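Local coordinates for protein intron-associated endonuclease 1 (Enterobacteria phage T4, PDB 1LN0) that probably cleaves DNA as the GIY-YIG catalytic domain of the intron-encoded homing endonuclease I-TevI, at residues S3-I8 / S59-I64. The protein carries 1 engineered substitution. Residues are numbered along the deposited sequence; the frame is centred on the assembly and turned at random.
Sequences SGIYQI and SILEEI
I5 and Q7 pair with E62 and S59 as hydrogen-bonded positions of an antiparallel ladder, joining the central strand 4-10 of the three-stranded sheet to the outer strand 56-63. Q7 N donates to S59 O (3.0 Å) and Q7 O accepts from S59 N, while I5 N reaches E62 O at 2.8 Å. A classic beta bulge interrupts the register: L61 N (2.8 Å) and E62 N (3.1 Å) both donate to I5 O, from the same face of its carbonyl plane. Past the last pair, G4 with E63, I64 N donates to S3 O; with chi1 at 54°, S3 OG lies between its own N and carbonyl carbon and returns a bond to I64 O (2.8 Å) from above the carbonyl plane. A water donates to Q7 OE1 and accepts from S59 OG.

Side-chain packing flanks the bulge. L61 divides its methyls, CD1 meeting I5 CG2 at 3.7 Å and CD2 in van der Waals contact with Q7 NE2 at 3.4 Å, with the leucine and glutamine chains crossing nearly at right angles. I5 CG2, anti to the backbone N, faces L61, whereas I5 CD1 touches I64 CD1. Helix 68-82 covers this face, its R74 and W78 holding the carboxylate of E62.

The doubly gripped I5 carbonyl spends one acceptor on two consecutive amides, keeping the strands bonded across the extra residue while L61 packs against the central strand.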
ATOM      1  N   SER B   3       4.974 -15.952  -7.089  1.00 33.05           N
ATOM      2  CA  SER B   3       3.677 -15.605  -6.521  1.00 31.08           C
ATOM      3  C   SER B   3       3.234 -16.666  -5.522  1.00 30.07           C
ATOM      4  O   SER B   3       3.717 -17.799  -5.553  1.00 31.23           O
ATOM      5  CB  SER B   3       2.637 -15.466  -7.634  1.00 32.38           C
ATOM      6  OG  SER B   3       2.599 -16.625  -8.448  1.00 34.34           O
ATOM      7  N   GLY B   4       2.319 -16.301  -4.630  1.00 27.85           N
ATOM      8  CA  GLY B   4       1.844 -17.256  -3.646  1.00 27.46           C
ATOM      9  C   GLY B   4       1.720 -16.691  -2.244  1.00 27.00           C
ATOM     10  O   GLY B   4       1.673 -15.476  -2.058  1.00 26.49           O
ATOM     11  N   ILE B   5       1.670 -17.583  -1.259  1.00 26.23           N
ATOM     12  CA  ILE B   5       1.540 -17.192   0.140  1.00 24.72           C
ATOM     13  C   ILE B   5       2.886 -17.197   0.853  1.00 23.90           C
ATOM     14  O   ILE B   5       3.719 -18.080   0.644  1.00 23.23           O
ATOM     15  CB  ILE B   5       0.553 -18.131   0.889  1.00 25.19           C
ATOM     16  CG1 ILE B   5      -0.891 -17.823   0.476  1.00 27.87           C
ATOM     17  CG2 ILE B   5       0.675 -17.941   2.390  1.00 23.17           C
ATOM     18  CD1 ILE B   5      -1.190 -18.005  -0.987  1.00 29.49           C
ATOM     19  N   TYR B   6       3.091 -16.205   1.711  1.00 20.67           N
ATOM     20  CA  TYR B   6       4.344 -16.089   2.437  1.00 19.57           C
ATOM     21  C   TYR B   6       4.090 -15.765   3.905  1.00 19.41           C
ATOM     22  O   TYR B   6       2.951 -15.566   4.326  1.00 18.25           O
ATOM     23  CB  TYR B   6       5.201 -14.984   1.807  1.00 19.32           C
ATOM     24  CG  TYR B   6       4.587 -13.608   1.949  1.00 18.28           C
ATOM     25  CD1 TYR B   6       4.688 -12.897   3.145  1.00 19.68           C
ATOM     26  CD2 TYR B   6       3.841 -13.048   0.911  1.00 20.48           C
ATOM     27  CE1 TYR B   6       4.057 -11.660   3.307  1.00 20.25           C
ATOM     28  CE2 TYR B   6       3.203 -11.817   1.063  1.00 20.85           C
ATOM     29  CZ  TYR B   6       3.312 -11.129   2.263  1.00 21.02           C
ATOM     30  OH  TYR B   6       2.656  -9.926   2.427  1.00 22.24           O
ATOM     31  N   GLN B   7       5.166 -15.709   4.677  1.00 19.38           N
ATOM     32  CA  GLN B   7       5.064 -15.388   6.087  1.00 19.53           C
ATOM     33  C   GLN B   7       6.228 -14.492   6.470  1.00 20.41           C
ATOM     34  O   GLN B   7       7.325 -14.610   5.915  1.00 19.82           O
ATOM     35  CB  GLN B   7       5.123 -16.656   6.950  1.00 20.94           C
ATOM     36  CG  GLN B   7       6.521 -17.274   7.064  1.00 22.41           C
ATOM     37  CD  GLN B   7       6.591 -18.420   8.070  1.00 23.66           C
ATOM     38  OE1 GLN B   7       7.674 -18.846   8.475  1.00 25.95           O
ATOM     39  NE2 GLN B   7       5.438 -18.926   8.467  1.00 23.57           N
ATOM     40  N   ILE B   8       5.967 -13.581   7.402  1.00 17.52           N
ATOM     41  CA  ILE B   8       6.981 -12.690   7.944  1.00 16.07           C
ATOM     42  C   ILE B   8       6.989 -13.170   9.383  1.00 14.12           C
ATOM     43  O   ILE B   8       6.006 -13.018  10.103  1.00 12.82           O
ATOM     44  CB  ILE B   8       6.556 -11.210   7.883  1.00 15.70           C
ATOM     45  CG1 ILE B   8       6.310 -10.798   6.427  1.00 15.43           C
ATOM     46  CG2 ILE B   8       7.637 -10.341   8.503  1.00 11.94           C
ATOM     47  CD1 ILE B   8       5.842  -9.360   6.263  1.00 16.87           C
ATOM     48  N   SER B  59       9.742 -15.511   4.190  1.00 24.19           N
ATOM     49  CA  SER B  59       9.942 -16.790   3.520  1.00 24.69           C
ATOM     50  C   SER B  59       8.642 -17.246   2.880  1.00 24.60           C
ATOM     51  O   SER B  59       7.555 -16.928   3.360  1.00 23.39           O
ATOM     52  CB  SER B  59      10.448 -17.856   4.504  1.00 25.16           C
ATOM     53  OG  SER B  59       9.490 -18.159   5.501  1.00 24.78           O
ATOM     54  N   ILE B  60       8.765 -17.981   1.782  1.00 24.68           N
ATOM     55  CA  ILE B  60       7.606 -18.475   1.057  1.00 24.54           C
ATOM     56  C   ILE B  60       6.995 -19.677   1.761  1.00 24.80           C
ATOM     57  O   ILE B  60       7.712 -20.567   2.211  1.00 26.99           O
ATOM     58  CB  ILE B  60       8.000 -18.888  -0.372  1.00 26.70           C
ATOM     59  CG1 ILE B  60       8.571 -17.680  -1.117  1.00 25.39           C
ATOM     60  CG2 ILE B  60       6.796 -19.466  -1.105  1.00 25.23           C
ATOM     61  CD1 ILE B  60       9.174 -18.015  -2.466  1.00 27.51           C
ATOM     62  N   LEU B  61       5.671 -19.691   1.867  1.00 24.10           N
ATOM     63  CA  LEU B  61       4.966 -20.803   2.493  1.00 24.58           C
ATOM     64  C   LEU B  61       4.430 -21.736   1.408  1.00 25.61           C
ATOM     65  O   LEU B  61       4.409 -22.954   1.576  1.00 26.28           O
ATOM     66  CB  LEU B  61       3.789 -20.298   3.333  1.00 22.64           C
ATOM     67  CG  LEU B  61       4.072 -19.609   4.667  1.00 22.30           C
ATOM     68  CD1 LEU B  61       2.763 -19.108   5.269  1.00 18.82           C
ATOM     69  CD2 LEU B  61       4.755 -20.588   5.609  1.00 22.85           C
ATOM     70  N   GLU B  62       3.991 -21.150   0.301  1.00 26.46           N
ATOM     71  CA  GLU B  62       3.440 -21.918  -0.807  1.00 29.47           C
ATOM     72  C   GLU B  62       3.422 -21.097  -2.087  1.00 31.06           C
ATOM     73  O   GLU B  62       2.857 -20.002  -2.127  1.00 31.62           O
ATOM     74  CB  GLU B  62       2.016 -22.367  -0.483  1.00 28.68           C
ATOM     75  CG  GLU B  62       1.371 -23.217  -1.568  1.00 30.69           C
ATOM     76  CD  GLU B  62      -0.077 -23.549  -1.266  1.00 31.87           C
ATOM     77  OE1 GLU B  62      -0.686 -24.319  -2.039  1.00 33.48           O
ATOM     78  OE2 GLU B  62      -0.612 -23.039  -0.259  1.00 32.14           O
ATOM     79  N   GLU B  63       4.048 -21.630  -3.129  1.00 31.74           N
ATOM     80  CA  GLU B  63       4.092 -20.953  -4.413  1.00 33.46           C
ATOM     81  C   GLU B  63       2.881 -21.352  -5.240  1.00 34.22           C
ATOM     82  O   GLU B  63       2.691 -22.526  -5.553  1.00 35.56           O
ATOM     83  CB  GLU B  63       5.371 -21.320  -5.164  1.00 34.41           C
ATOM     84  CG  GLU B  63       6.639 -20.774  -4.537  1.00 36.89           C
ATOM     85  CD  GLU B  63       7.889 -21.273  -5.235  1.00 39.50           C
ATOM     86  OE1 GLU B  63       7.928 -21.224  -6.483  1.00 39.63           O
ATOM     87  OE2 GLU B  63       8.832 -21.708  -4.539  1.00 40.00           O
ATOM     88  N   ILE B  64       2.057 -20.371  -5.583  1.00 34.94           N
ATOM     89  CA  ILE B  64       0.873 -20.628  -6.384  1.00 35.74           C
ATOM     90  C   ILE B  64       0.555 -19.428  -7.263  1.00 36.06           C
ATOM     91  O   ILE B  64       0.902 -18.295  -6.931  1.00 36.09           O
ATOM     92  CB  ILE B  64      -0.353 -20.953  -5.496  1.00 35.59           C
ATOM     93  CG1 ILE B  64      -0.394 -20.014  -4.292  1.00 35.58           C
ATOM     94  CG2 ILE B  64      -0.306 -22.409  -5.052  1.00 36.76           C
ATOM     95  CD1 ILE B  64      -1.537 -20.299  -3.337  1.00 34.03           C
TER
HETATM   96  O   HOH W   1      10.026 -16.771   7.701  1.00 16.75           O